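Long-range contacts in secretin XcpQ (Pseudomonas aeruginosa, PDB 4E9J), which forms the outer-membrane channel of the type II secretion system, which exports proteins such as elastase LasB, and is represented here by periplasmic domains N0 to N2: residues Ile24-Asp30 against Gly54-Ser60; Phe34-Ile38 against Phe73-Met77; Gln122-Ser126 against Ala148-Ile152. All coordinates share one frame; numbering follows the deposited sequence.

From the N terminus, the chain enters the N0 region with strand 21-30 and helix 31-42. Contact 1 closes the first loop, bringing G54-S60 back antiparallel to I24-D30. Contact 2 starts inside that loop, at helix 31-42, and ends beyond it, at helix 66-79, so the two cross. They also touch: V56 and V58 of contact 1 pack on F34, and V58 packs on V76. Sheet and helices thus share one core. Contact 3 follows in series in the N1 region, tying the region where helix 125-132 begins to strand 150-155. Its I152 packs on S75 of helix 66-79, where N0 meets N1.

Contact 1: Ile24-Asp30 against Gly54-Ser60; sequences INLKDAD and GQVSVVS
I24 pairs with S60 and L26 with V58, both as antiparallel hydrogen-bonded pairs. N25 and V59 form the non-hydrogen-bonded pair between them. The V58 N to L26 O bond is 2.7 Å long. A G1 beta bulge then shifts the register by one, with D28 and A29 both facing V56. Within it, A29 and V56 exchange two backbone bonds.

One side-chain bond serves the bulge. The D28 N-H points almost straight (175°) at S57 OG, 3.0 Å away. S57 chi1 of -63° sets the hydroxyl beside its own backbone N, on the side from which D28 N is reached.

The face that carries N25 and V59 has a second polar link, inside I24-D30. K27 NZ donates to N25 OD1 (3.1 Å), in the carbonyl plane and on a lone pair. The lysine chain bends at chi2 and chi4 to get there. K27 CE then lies 3.5 Å from V59 CG2, while the side chains of N25 and V59 run side by side. Both the lysine CE and the amide oxygen of N25 rest on V59 CG2.

Apolar contacts lie on the other face. L26 CB meets V58 CB at 4.4 Å, and I24 CG2 meets S60 CB at 3.8 Å.

D30 is the N-cap of helix 31-42, its OD1 accepting from R32 N, and that helix covers L26, V56 and V58 with F34 and I31. Helix 66-79 reaches I24 and V58 through L72. Strand 114-119 runs parallel to strand 55-61 along its other edge, bonding S57 and V59 through T115 and V117.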
ATOM      1  N   ILE A  24      20.974  -9.667 -13.520  1.00 34.51           N
ATOM      2  CA  ILE A  24      21.561 -10.294 -12.330  1.00 36.10           C
ATOM      3  C   ILE A  24      20.913 -11.634 -12.075  1.00 38.48           C
ATOM      4  O   ILE A  24      19.738 -11.800 -12.353  1.00 36.35           O
ATOM      5  CB  ILE A  24      21.487  -9.346 -11.076  1.00 40.21           C
ATOM      6  CG1 ILE A  24      22.044 -10.030  -9.811  1.00 41.35           C
ATOM      7  CG2 ILE A  24      20.079  -8.830 -10.842  1.00 42.34           C
ATOM      8  CD1 ILE A  24      22.513  -9.113  -8.713  1.00 46.30           C
ATOM      9  N   ASN A  25      21.663 -12.611 -11.576  1.00 38.30           N
ATOM     10  CA  ASN A  25      21.116 -13.924 -11.219  1.00 38.47           C
ATOM     11  C   ASN A  25      21.972 -14.495 -10.090  1.00 42.05           C
ATOM     12  O   ASN A  25      22.824 -15.361 -10.287  1.00 41.31           O
ATOM     13  CB  ASN A  25      21.015 -14.858 -12.432  1.00 41.59           C
ATOM     14  CG  ASN A  25      20.134 -16.061 -12.186  1.00 63.50           C
ATOM     15  OD1 ASN A  25      19.816 -16.422 -11.043  1.00 60.81           O
ATOM     16  ND2 ASN A  25      19.704 -16.712 -13.254  1.00 57.64           N
ATOM     17  N   LEU A  26      21.770 -13.926  -8.907  1.00 37.71           N
ATOM     18  CA  LEU A  26      22.516 -14.266  -7.705  1.00 36.91           C
ATOM     19  C   LEU A  26      21.688 -15.228  -6.914  1.00 40.94           C
ATOM     20  O   LEU A  26      20.533 -14.927  -6.648  1.00 40.30           O
ATOM     21  CB  LEU A  26      22.774 -12.988  -6.911  1.00 36.49           C
ATOM     22  CG  LEU A  26      23.621 -13.114  -5.679  1.00 40.43           C
ATOM     23  CD1 LEU A  26      25.006 -13.644  -6.024  1.00 41.98           C
ATOM     24  CD2 LEU A  26      23.719 -11.772  -4.990  1.00 42.86           C
ATOM     25  N   LYS A  27      22.241 -16.401  -6.577  1.00 39.72           N
ATOM     26  CA  LYS A  27      21.516 -17.440  -5.846  1.00 40.55           C
ATOM     27  C   LYS A  27      22.255 -17.809  -4.582  1.00 44.89           C
ATOM     28  O   LYS A  27      23.463 -18.021  -4.623  1.00 44.79           O
ATOM     29  CB  LYS A  27      21.362 -18.688  -6.720  1.00 44.07           C
ATOM     30  CG  LYS A  27      20.443 -18.488  -7.895  1.00 55.94           C
ATOM     31  CD  LYS A  27      18.981 -18.693  -7.497  1.00 65.36           C
ATOM     32  CE  LYS A  27      18.032 -18.046  -8.459  1.00 70.79           C
ATOM     33  NZ  LYS A  27      18.083 -18.658  -9.817  1.00 76.03           N
ATOM     34  N   ASP A  28      21.524 -17.849  -3.463  1.00 41.88           N
ATOM     35  CA  ASP A  28      21.988 -18.232  -2.128  1.00 42.76           C
ATOM     36  C   ASP A  28      23.288 -17.547  -1.706  1.00 47.54           C
ATOM     37  O   ASP A  28      24.200 -18.183  -1.165  1.00 48.55           O
ATOM     38  CB  ASP A  28      22.083 -19.765  -2.039  1.00 45.14           C
ATOM     39  CG  ASP A  28      20.771 -20.434  -2.363  1.00 60.39           C
ATOM     40  OD1 ASP A  28      19.860 -20.389  -1.509  1.00 62.56           O
ATOM     41  OD2 ASP A  28      20.647 -20.997  -3.474  1.00 68.17           O
ATOM     42  N   ALA A  29      23.378 -16.245  -1.975  1.00 41.96           N
ATOM     43  CA  ALA A  29      24.558 -15.476  -1.631  1.00 41.45           C
ATOM     44  C   ALA A  29      24.359 -14.765  -0.307  1.00 42.99           C
ATOM     45  O   ALA A  29      23.236 -14.436   0.069  1.00 43.51           O
ATOM     46  CB  ALA A  29      24.852 -14.462  -2.725  1.00 42.25           C
ATOM     47  N   ASP A  30      25.452 -14.504   0.377  1.00 36.96           N
ATOM     48  CA  ASP A  30      25.400 -13.744   1.615  1.00 36.84           C
ATOM     49  C   ASP A  30      24.884 -12.347   1.249  1.00 38.09           C
ATOM     50  O   ASP A  30      25.239 -11.819   0.187  1.00 36.08           O
ATOM     51  CB  ASP A  30      26.799 -13.633   2.246  1.00 39.33           C
ATOM     52  CG  ASP A  30      26.775 -13.171   3.685  1.00 57.18           C
ATOM     53  OD1 ASP A  30      26.257 -12.064   3.945  1.00 59.04           O
ATOM     54  OD2 ASP A  30      27.271 -13.918   4.554  1.00 63.78           O
ATOM     55  N   GLY A  54      22.138 -12.716   6.654  1.00 42.17           N
ATOM     56  CA  GLY A  54      21.147 -13.395   5.831  1.00 41.61           C
ATOM     57  C   GLY A  54      21.659 -13.851   4.483  1.00 44.79           C
ATOM     58  O   GLY A  54      22.682 -13.368   3.993  1.00 44.32           O
ATOM     59  N   GLN A  55      20.906 -14.776   3.879  1.00 41.99           N
ATOM     60  CA  GLN A  55      21.152 -15.345   2.560  1.00 41.99           C
ATOM     61  C   GLN A  55      20.109 -14.766   1.597  1.00 43.61           C
ATOM     62  O   GLN A  55      18.938 -14.680   1.953  1.00 44.22           O
ATOM     63  CB  GLN A  55      20.988 -16.873   2.581  1.00 43.15           C
ATOM     64  CG  GLN A  55      22.059 -17.690   3.285  1.00 64.65           C
ATOM     65  CD  GLN A  55      23.451 -17.410   2.793  1.00 84.23           C
ATOM     66  OE1 GLN A  55      23.870 -17.902   1.745  1.00 83.19           O
ATOM     67  NE2 GLN A  55      24.199 -16.625   3.539  1.00 71.54           N
ATOM     68  N   VAL A  56      20.547 -14.337   0.414  1.00 37.18           N
ATOM     69  CA  VAL A  56      19.662 -13.765  -0.594  1.00 34.98           C
ATOM     70  C   VAL A  56      19.831 -14.409  -1.950  1.00 37.70           C
ATOM     71  O   VAL A  56      20.919 -14.887  -2.309  1.00 36.43           O
ATOM     72  CB  VAL A  56      19.809 -12.223  -0.675  1.00 36.47           C
ATOM     73  CG1 VAL A  56      19.618 -11.598   0.710  1.00 35.56           C
ATOM     74  CG2 VAL A  56      21.141 -11.798  -1.285  1.00 35.29           C
ATOM     75  N   SER A  57      18.728 -14.428  -2.696  1.00 33.32           N
ATOM     76  CA  SER A  57      18.694 -14.824  -4.090  1.00 34.30           C
ATOM     77  C   SER A  57      18.033 -13.632  -4.808  1.00 37.72           C
ATOM     78  O   SER A  57      16.941 -13.209  -4.422  1.00 38.72           O
ATOM     79  CB  SER A  57      17.920 -16.126  -4.284  1.00 39.83           C
ATOM     80  OG  SER A  57      18.548 -17.202  -3.601  1.00 46.78           O
ATOM     81  N   VAL A  58      18.735 -13.037  -5.780  1.00 31.18           N
ATOM     82  CA  VAL A  58      18.290 -11.842  -6.491  1.00 29.92           C
ATOM     83  C   VAL A  58      18.398 -12.111  -7.965  1.00 35.55           C
ATOM     84  O   VAL A  58      19.483 -12.436  -8.451  1.00 35.36           O
ATOM     85  CB  VAL A  58      19.131 -10.625  -6.073  1.00 32.08           C
ATOM     86  CG1 VAL A  58      18.605  -9.348  -6.722  1.00 31.78           C
ATOM     87  CG2 VAL A  58      19.161 -10.497  -4.560  1.00 31.23           C
ATOM     88  N   VAL A  59      17.283 -11.939  -8.679  1.00 32.30           N
ATOM     89  CA  VAL A  59      17.186 -12.288 -10.091  1.00 32.10           C
ATOM     90  C   VAL A  59      16.462 -11.237 -10.904  1.00 36.25           C
ATOM     91  O   VAL A  59      15.378 -10.809 -10.520  1.00 33.49           O
ATOM     92  CB  VAL A  59      16.474 -13.656 -10.201  1.00 36.59           C
ATOM     93  CG1 VAL A  59      16.215 -14.060 -11.653  1.00 36.89           C
ATOM     94  CG2 VAL A  59      17.246 -14.737  -9.459  1.00 36.98           C
ATOM     95  N   SER A  60      17.086 -10.804 -12.018  1.00 34.09           N
ATOM     96  CA  SER A  60      16.470  -9.923 -12.998  1.00 34.08           C
ATOM     97  C   SER A  60      16.962 -10.353 -14.369  1.00 39.23           C
ATOM     98  O   SER A  60      18.154 -10.212 -14.651  1.00 38.03           O
ATOM     99  CB  SER A  60      16.812  -8.460 -12.737  1.00 37.08           C
ATOM    100  OG  SER A  60      16.113  -7.580 -13.607  1.00 34.03           O
TER
HETATM  101  O   HOH W   1      25.174 -13.046   6.244  1.00 48.00           O

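Contact 2: Phe34-Ile38 against Phe73-Met77; sequences FIDQI and FLSVM
F73 and F34 have the largest buried areas here, and their rings meet near the middle of the contact. The F34 edge atom CE2 comes 4.0 Å from F73 CD1 and lies near the plane of the F73 ring.

The F73 ring is covered on both faces. I38 CG2 sits over one, 4.2 Å from the centroid, in a CH-pi contact. M77 CG, from the next turn of F73's own helix, lies over the opposite face. I38 also places CD1 3.8 Å from F73 CB.

F34 chi1 of 176° turns CG away from the backbone N and sends the ring across to V76, which comes from the opposite direction. F34 CE2 is 3.6 Å from V76 CG1. M77 bends at chi2 and chi3, which carries CE to the edge of the F34 ring and to 3.9 Å from I35 CG1.

Segments 34-38 and 73-77 run nearly antiparallel, and their axes come no closer than 11.4 Å. Large side chains bridge that distance. All six touching residues are buried and apolar. The contact therefore rests on hydrophobic burial and close packing, consistent with part of the hydrophobic core of N0.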
ATOM      1  N   PHE A  34      25.861  -9.315  -1.844  1.00 34.81           N
ATOM      2  CA  PHE A  34      24.933  -8.514  -2.643  1.00 33.17           C
ATOM      3  C   PHE A  34      25.170  -7.009  -2.431  1.00 33.86           C
ATOM      4  O   PHE A  34      25.186  -6.264  -3.404  1.00 33.05           O
ATOM      5  CB  PHE A  34      23.486  -8.908  -2.349  1.00 34.36           C
ATOM      6  CG  PHE A  34      22.481  -8.041  -3.071  1.00 34.46           C
ATOM      7  CD1 PHE A  34      22.335  -8.121  -4.454  1.00 37.45           C
ATOM      8  CD2 PHE A  34      21.728  -7.103  -2.380  1.00 33.30           C
ATOM      9  CE1 PHE A  34      21.420  -7.297  -5.125  1.00 37.73           C
ATOM     10  CE2 PHE A  34      20.835  -6.272  -3.048  1.00 36.11           C
ATOM     11  CZ  PHE A  34      20.670  -6.384  -4.413  1.00 34.91           C
ATOM     12  N   ILE A  35      25.416  -6.584  -1.189  1.00 30.94           N
ATOM     13  CA  ILE A  35      25.699  -5.164  -0.872  1.00 30.82           C
ATOM     14  C   ILE A  35      26.981  -4.686  -1.579  1.00 35.89           C
ATOM     15  O   ILE A  35      26.989  -3.601  -2.165  1.00 35.29           O
ATOM     16  CB  ILE A  35      25.765  -4.954   0.666  1.00 32.86           C
ATOM     17  CG1 ILE A  35      24.359  -5.145   1.290  1.00 32.90           C
ATOM     18  CG2 ILE A  35      26.329  -3.572   1.010  1.00 32.32           C
ATOM     19  CD1 ILE A  35      24.379  -5.524   2.856  1.00 41.22           C
ATOM     20  N   ASP A  36      28.053  -5.502  -1.515  1.00 34.25           N
ATOM     21  CA  ASP A  36      29.330  -5.213  -2.192  1.00 34.51           C
ATOM     22  C   ASP A  36      29.137  -5.094  -3.704  1.00 35.65           C
ATOM     23  O   ASP A  36      29.697  -4.182  -4.313  1.00 33.67           O
ATOM     24  CB  ASP A  36      30.367  -6.321  -1.925  1.00 37.26           C
ATOM     25  CG  ASP A  36      30.965  -6.342  -0.539  1.00 55.60           C
ATOM     26  OD1 ASP A  36      30.905  -5.302   0.150  1.00 57.87           O
ATOM     27  OD2 ASP A  36      31.567  -7.375  -0.171  1.00 67.54           O
ATOM     28  N   GLN A  37      28.344  -5.985  -4.307  1.00 30.85           N
ATOM     29  CA  GLN A  37      28.080  -5.890  -5.750  1.00 30.29           C
ATOM     30  C   GLN A  37      27.341  -4.592  -6.079  1.00 36.09           C
ATOM     31  O   GLN A  37      27.632  -3.968  -7.099  1.00 35.27           O
ATOM     32  CB  GLN A  37      27.254  -7.087  -6.241  1.00 30.78           C
ATOM     33  CG  GLN A  37      28.012  -8.408  -6.303  1.00 47.17           C
ATOM     34  CD  GLN A  37      29.209  -8.402  -7.222  1.00 67.53           C
ATOM     35  OE1 GLN A  37      30.287  -8.858  -6.840  1.00 59.46           O
ATOM     36  NE2 GLN A  37      29.071  -7.890  -8.452  1.00 62.40           N
ATOM     37  N   ILE A  38      26.372  -4.185  -5.228  1.00 33.21           N
ATOM     38  CA  ILE A  38      25.636  -2.945  -5.488  1.00 32.55           C
ATOM     39  C   ILE A  38      26.608  -1.759  -5.393  1.00 36.85           C
ATOM     40  O   ILE A  38      26.466  -0.790  -6.144  1.00 37.87           O
ATOM     41  CB  ILE A  38      24.399  -2.791  -4.546  1.00 34.64           C
ATOM     42  CG1 ILE A  38      23.296  -3.830  -4.892  1.00 33.81           C
ATOM     43  CG2 ILE A  38      23.818  -1.363  -4.617  1.00 36.68           C
ATOM     44  CD1 ILE A  38      22.516  -3.586  -6.208  1.00 38.96           C
ATOM     45  N   PHE A  73      17.976  -2.918  -5.059  1.00 22.76           N
ATOM     46  CA  PHE A  73      18.750  -2.948  -3.803  1.00 22.84           C
ATOM     47  C   PHE A  73      17.867  -2.604  -2.603  1.00 29.04           C
ATOM     48  O   PHE A  73      17.880  -3.325  -1.616  1.00 28.07           O
ATOM     49  CB  PHE A  73      19.939  -1.976  -3.888  1.00 24.19           C
ATOM     50  CG  PHE A  73      20.566  -1.574  -2.573  1.00 24.73           C
ATOM     51  CD1 PHE A  73      21.297  -2.488  -1.825  1.00 27.12           C
ATOM     52  CD2 PHE A  73      20.511  -0.263  -2.134  1.00 29.02           C
ATOM     53  CE1 PHE A  73      21.958  -2.095  -0.654  1.00 27.62           C
ATOM     54  CE2 PHE A  73      21.148   0.123  -0.948  1.00 32.28           C
ATOM     55  CZ  PHE A  73      21.849  -0.804  -0.205  1.00 29.29           C
ATOM     56  N   LEU A  74      17.068  -1.522  -2.706  1.00 30.93           N
ATOM     57  CA  LEU A  74      16.174  -1.109  -1.601  1.00 30.31           C
ATOM     58  C   LEU A  74      15.113  -2.158  -1.301  1.00 32.16           C
ATOM     59  O   LEU A  74      14.802  -2.389  -0.136  1.00 32.74           O
ATOM     60  CB  LEU A  74      15.521   0.235  -1.915  1.00 30.99           C
ATOM     61  CG  LEU A  74      16.452   1.443  -2.045  1.00 35.35           C
ATOM     62  CD1 LEU A  74      15.647   2.705  -2.330  1.00 37.83           C
ATOM     63  CD2 LEU A  74      17.316   1.609  -0.835  1.00 37.23           C
ATOM     64  N   SER A  75      14.581  -2.814  -2.347  1.00 26.63           N
ATOM     65  CA  SER A  75      13.596  -3.874  -2.217  1.00 26.72           C
ATOM     66  C   SER A  75      14.202  -5.073  -1.519  1.00 31.72           C
ATOM     67  O   SER A  75      13.538  -5.681  -0.686  1.00 31.37           O
ATOM     68  CB  SER A  75      13.047  -4.296  -3.580  1.00 30.38           C
ATOM     69  OG  SER A  75      11.932  -3.495  -3.936  1.00 40.89           O
ATOM     70  N   VAL A  76      15.460  -5.426  -1.846  1.00 29.34           N
ATOM     71  CA  VAL A  76      16.139  -6.551  -1.191  1.00 28.62           C
ATOM     72  C   VAL A  76      16.392  -6.220   0.284  1.00 30.30           C
ATOM     73  O   VAL A  76      16.139  -7.049   1.149  1.00 30.54           O
ATOM     74  CB  VAL A  76      17.424  -6.972  -1.962  1.00 33.29           C
ATOM     75  CG1 VAL A  76      18.294  -7.930  -1.145  1.00 32.67           C
ATOM     76  CG2 VAL A  76      17.045  -7.617  -3.294  1.00 33.40           C
ATOM     77  N   MET A  77      16.838  -5.012   0.581  1.00 27.09           N
ATOM     78  CA  MET A  77      17.098  -4.609   1.969  1.00 27.81           C
ATOM     79  C   MET A  77      15.791  -4.674   2.771  1.00 37.39           C
ATOM     80  O   MET A  77      15.738  -5.332   3.807  1.00 37.95           O
ATOM     81  CB  MET A  77      17.647  -3.172   2.014  1.00 29.68           C
ATOM     82  CG  MET A  77      19.131  -2.989   1.617  1.00 31.76           C
ATOM     83  SD  MET A  77      20.361  -4.146   2.291  1.00 35.70           S
ATOM     84  CE  MET A  77      20.476  -5.250   0.993  1.00 32.82           C
TER

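Contact 3: Gln122-Ser126 against Ala148-Ile152; sequences QSPVS and ANALI
S123 meets N149 through its backbone. N149 ND2 donates to S123 O over 3.0 Å, and the N-H points nearly straight at it (168°). The oxygen lies in the plane of the asparagine amide. The donor, in turn, stands above the carbonyl plane of S123.

P124 CA lies 3.7 Å from N149 OD1.

V125 is the main residue of this segment. Its N-H donates to N149 OD1 at 3.2 Å, tilted from the carbonyl plane of the asparagine. One amide therefore spans P124, bonding the residues before and after it, with its nitrogen on S123 O and its oxygen on V125 N. These two bonds hold the N149 amide against rotation. Chi1 of -155° swings CG roughly opposite its own backbone N, which carries the amide out to S123 and V125. N149 and A150 form a G1 beta bulge.

The V125 side chain slides past that of N149 in the opposite direction. V125 CG1 rests 3.4 Å from N149 O. V125 CG2 lies 3.7 Å from N149 OD1. V125 CG1 also meets L151 CG at 4.1 Å, the apolar part of the contact.

V125 lies near the first turn of helix 125-132, whose I129 and I132 also pack on L151. N149 ND2 has a second acceptor in V120 O. Strand 150-155 is flanked by strands 114-119 and 141-145, with L151 bonded to I118 and I152 to A143. The contact thus joins the loop before helix 125-132 to the N1 strands of the sheet that continues into N0.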
ATOM      1  N   GLN A 122       2.289  -5.822 -21.777  1.00 35.22           N
ATOM      2  CA  GLN A 122       1.164  -5.064 -22.336  1.00 34.76           C
ATOM      3  C   GLN A 122       0.479  -4.098 -21.403  1.00 40.13           C
ATOM      4  O   GLN A 122       0.020  -3.056 -21.861  1.00 40.74           O
ATOM      5  CB  GLN A 122       0.088  -6.032 -22.852  1.00 35.81           C
ATOM      6  CG  GLN A 122       0.547  -6.984 -23.936  1.00 44.69           C
ATOM      7  CD  GLN A 122      -0.538  -7.976 -24.274  1.00 61.66           C
ATOM      8  OE1 GLN A 122      -0.384  -9.191 -24.102  1.00 54.73           O
ATOM      9  NE2 GLN A 122      -1.661  -7.492 -24.770  1.00 55.31           N
ATOM     10  N   SER A 123       0.355  -4.436 -20.114  1.00 35.65           N
ATOM     11  CA  SER A 123      -0.374  -3.593 -19.179  1.00 33.35           C
ATOM     12  C   SER A 123       0.532  -2.749 -18.290  1.00 35.64           C
ATOM     13  O   SER A 123       1.626  -3.213 -17.913  1.00 32.69           O
ATOM     14  CB  SER A 123      -1.274  -4.462 -18.321  1.00 33.76           C
ATOM     15  OG  SER A 123      -2.063  -5.239 -19.200  1.00 37.41           O
ATOM     16  N   PRO A 124       0.064  -1.524 -17.910  1.00 32.81           N
ATOM     17  CA  PRO A 124       0.830  -0.706 -16.947  1.00 32.62           C
ATOM     18  C   PRO A 124       0.915  -1.486 -15.637  1.00 35.29           C
ATOM     19  O   PRO A 124      -0.100  -2.047 -15.216  1.00 34.82           O
ATOM     20  CB  PRO A 124      -0.004   0.572 -16.789  1.00 35.04           C
ATOM     21  CG  PRO A 124      -1.016   0.546 -17.865  1.00 39.52           C
ATOM     22  CD  PRO A 124      -1.223  -0.890 -18.249  1.00 35.78           C
ATOM     23  N   VAL A 125       2.124  -1.597 -15.034  1.00 32.07           N
ATOM     24  CA  VAL A 125       2.307  -2.419 -13.824  1.00 31.38           C
ATOM     25  C   VAL A 125       1.441  -2.006 -12.673  1.00 32.17           C
ATOM     26  O   VAL A 125       0.994  -2.886 -11.951  1.00 31.29           O
ATOM     27  CB  VAL A 125       3.774  -2.622 -13.337  1.00 35.81           C
ATOM     28  CG1 VAL A 125       4.453  -3.662 -14.160  1.00 35.84           C
ATOM     29  CG2 VAL A 125       4.576  -1.325 -13.303  1.00 35.71           C
ATOM     30  N   SER A 126       1.234  -0.696 -12.465  1.00 28.98           N
ATOM     31  CA  SER A 126       0.400  -0.192 -11.366  1.00 30.81           C
ATOM     32  C   SER A 126      -1.001  -0.789 -11.359  1.00 32.88           C
ATOM     33  O   SER A 126      -1.546  -0.994 -10.293  1.00 33.06           O
ATOM     34  CB  SER A 126       0.300   1.334 -11.414  1.00 36.25           C
ATOM     35  OG  SER A 126      -0.298   1.743 -12.633  1.00 50.39           O
ATOM     36  N   ALA A 148      10.820   0.633 -15.889  1.00 35.58           N
ATOM     37  CA  ALA A 148      11.087  -0.611 -16.616  1.00 34.96           C
ATOM     38  C   ALA A 148       9.789  -1.408 -16.843  1.00 37.93           C
ATOM     39  O   ALA A 148       9.839  -2.481 -17.441  1.00 37.11           O
ATOM     40  CB  ALA A 148      12.073  -1.456 -15.833  1.00 36.05           C
ATOM     41  N   ASN A 149       8.632  -0.875 -16.382  1.00 34.36           N
ATOM     42  CA  ASN A 149       7.320  -1.529 -16.380  1.00 33.01           C
ATOM     43  C   ASN A 149       7.443  -2.948 -15.794  1.00 33.75           C
ATOM     44  O   ASN A 149       6.991  -3.950 -16.370  1.00 32.12           O
ATOM     45  CB  ASN A 149       6.634  -1.510 -17.752  1.00 33.46           C
ATOM     46  CG  ASN A 149       5.140  -1.622 -17.612  1.00 44.35           C
ATOM     47  OD1 ASN A 149       4.522  -0.806 -16.933  1.00 35.51           O
ATOM     48  ND2 ASN A 149       4.505  -2.593 -18.236  1.00 35.87           N
ATOM     49  N   ALA A 150       8.096  -3.000 -14.627  1.00 29.71           N
ATOM     50  CA  ALA A 150       8.378  -4.232 -13.941  1.00 29.58           C
ATOM     51  C   ALA A 150       7.897  -4.186 -12.503  1.00 31.73           C
ATOM     52  O   ALA A 150       7.686  -3.112 -11.929  1.00 31.52           O
ATOM     53  CB  ALA A 150       9.886  -4.511 -13.989  1.00 30.70           C
ATOM     54  N   LEU A 151       7.725  -5.375 -11.932  1.00 28.33           N
ATOM     55  CA  LEU A 151       7.336  -5.592 -10.540  1.00 29.17           C
ATOM     56  C   LEU A 151       8.523  -6.253  -9.842  1.00 30.97           C
ATOM     57  O   LEU A 151       9.132  -7.120 -10.437  1.00 30.27           O
ATOM     58  CB  LEU A 151       6.169  -6.603 -10.471  1.00 29.94           C
ATOM     59  CG  LEU A 151       4.822  -6.140 -10.967  1.00 36.84           C
ATOM     60  CD1 LEU A 151       3.862  -7.315 -11.099  1.00 36.68           C
ATOM     61  CD2 LEU A 151       4.234  -5.089 -10.046  1.00 40.61           C
ATOM     62  N   ILE A 152       8.779  -5.925  -8.585  1.00 28.05           N
ATOM     63  CA  ILE A 152       9.776  -6.614  -7.770  1.00 28.95           C
ATOM     64  C   ILE A 152       8.965  -7.402  -6.761  1.00 32.96           C
ATOM     65  O   ILE A 152       8.215  -6.787  -6.017  1.00 32.05           O
ATOM     66  CB  ILE A 152      10.755  -5.699  -7.034  1.00 32.08           C
ATOM     67  CG1 ILE A 152      11.643  -4.949  -8.006  1.00 31.59           C
ATOM     68  CG2 ILE A 152      11.637  -6.558  -6.059  1.00 34.47           C
ATOM     69  CD1 ILE A 152      12.253  -3.715  -7.427  1.00 34.26           C
TER